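Side-chain contact in copper-containing nitrite reductase (Thermus scotoductus, PDB 6HBE), which probably reduces nitrite to nitric oxide with electrons from a cytochrome c, as a copper-containing trimeric enzyme of denitrification: residues A124-G128 / G129-M133. Residues are numbered along the deposited sequence; the frame is centred on the assembly and turned at random.
Sequences AHTMG and GQFGM. With CU (copper (II) ion), chain N.
Gln-130 and His-125 reach the same copper ion from the residues flanking a tight turn. Their side chains run alongside one another, the amide and imidazole planes 32° apart. The metal takes the amide oxygen OE1 of Gln-130 at 2.0 Å and ND1 of the His-125 ring, also at 2.0 Å. Both being ligands, OE1 and ND1 sit 3.3 Å apart without a hydrogen bond between them. Beyond CG the glutamine chain is extended (chi2 178°), which carries its amide out to the copper, and NE2 of that amide is hydrogen-bonded to Ser-45 O. NE2 of His-125 is hydrogen-bonded to Glu-385 OE1, so each group has one polar atom on the metal and the other in a hydrogen bond. His-75 and Cys-115 complete this type 1 copper site, in which a glutamine amide oxygen serves as the fourth ligand. The backbone beneath turns by a Schellman motif that ends helix 120-126 and leads into strand 131-137 of the cupredoxin domain. Gly-129, with positive phi, returns its N to Thr-126 O in a nearly straight hydrogen bond of 3.1 Å (N-H...O 169°), the donor lying well above the carbonyl plane. The same carbonyl oxygen, Thr-126 O, lies at the edge of the Phe-131 ring, in its plane, 3.4 Å from CD2, while Gly-129 O lies 3.6 Å above the plane of that ring, over its centre. Thr-126 OG1 is hydrogen-bonded to Ile-122 O, and the threonine side chain packs on Phe-269 of a neighbouring subunit.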
# COMPACT_ATOMS: atom_id res chain seq x y z
N ALA C 124 12.21 7.94 11.36
CA ALA C 124 11.36 7.94 12.57
C ALA C 124 10.82 9.34 12.94
O ALA C 124 9.64 9.48 13.29
CB ALA C 124 12.08 7.31 13.76
N HIS C 125 11.64 10.36 12.81
CA HIS C 125 11.19 11.75 13.13
C HIS C 125 10.25 12.34 12.08
O HIS C 125 9.32 13.07 12.41
CB HIS C 125 12.37 12.71 13.33
CG HIS C 125 13.09 12.50 14.62
ND1 HIS C 125 13.62 13.56 15.34
CD2 HIS C 125 13.38 11.38 15.32
CE1 HIS C 125 14.23 13.08 16.42
NE2 HIS C 125 14.09 11.77 16.44
N THR C 126 10.52 12.08 10.80
CA THR C 126 9.69 12.65 9.72
C THR C 126 8.24 12.19 9.88
O THR C 126 7.28 13.00 9.83
CB THR C 126 10.27 12.32 8.35
OG1 THR C 126 11.54 12.99 8.20
CG2 THR C 126 9.33 12.78 7.22
N MET C 127 8.05 10.92 10.16
CA MET C 127 6.69 10.40 10.36
C MET C 127 5.94 10.94 11.57
O MET C 127 4.72 10.84 11.63
CB MET C 127 6.63 8.87 10.29
CG MET C 127 7.33 8.11 11.37
SD MET C 127 6.46 8.15 12.93
CE MET C 127 4.85 7.56 12.61
N GLY C 128 6.67 11.54 12.53
CA GLY C 128 6.08 12.24 13.68
C GLY C 128 5.64 13.68 13.47
O GLY C 128 5.16 14.31 14.41
N GLY C 129 5.81 14.24 12.26
CA GLY C 129 5.28 15.59 11.97
C GLY C 129 6.28 16.61 11.45
O GLY C 129 5.85 17.71 11.06
N GLN C 130 7.58 16.28 11.47
CA GLN C 130 8.63 17.25 11.18
C GLN C 130 8.92 17.37 9.70
O GLN C 130 9.88 16.77 9.17
CB GLN C 130 9.93 16.94 11.96
CG GLN C 130 10.04 17.57 13.33
CD GLN C 130 11.32 17.22 14.12
OE1 GLN C 130 11.88 16.08 14.10
NE2 GLN C 130 11.78 18.21 14.86
N PHE C 131 8.08 18.14 9.01
CA PHE C 131 8.25 18.38 7.56
C PHE C 131 7.61 19.69 7.14
O PHE C 131 6.78 20.23 7.89
CB PHE C 131 7.63 17.22 6.74
CG PHE C 131 6.28 16.78 7.23
CD1 PHE C 131 5.14 17.55 7.00
CD2 PHE C 131 6.16 15.62 7.95
CE1 PHE C 131 3.90 17.16 7.48
CE2 PHE C 131 4.92 15.21 8.43
CZ PHE C 131 3.79 15.99 8.20
N GLY C 132 8.00 20.19 5.96
CA GLY C 132 7.41 21.37 5.35
C GLY C 132 7.83 21.56 3.90
O GLY C 132 8.45 20.67 3.31
N MET C 133 7.47 22.71 3.32
CA MET C 133 7.73 23.06 1.91
C MET C 133 8.65 24.28 1.75
O MET C 133 8.50 25.29 2.45
CB MET C 133 6.37 23.37 1.21
CG MET C 133 6.41 23.86 -0.25
SD MET C 133 4.80 24.42 -0.91
CE MET C 133 3.78 22.94 -0.81
CU CU N . 13.74 15.46 14.66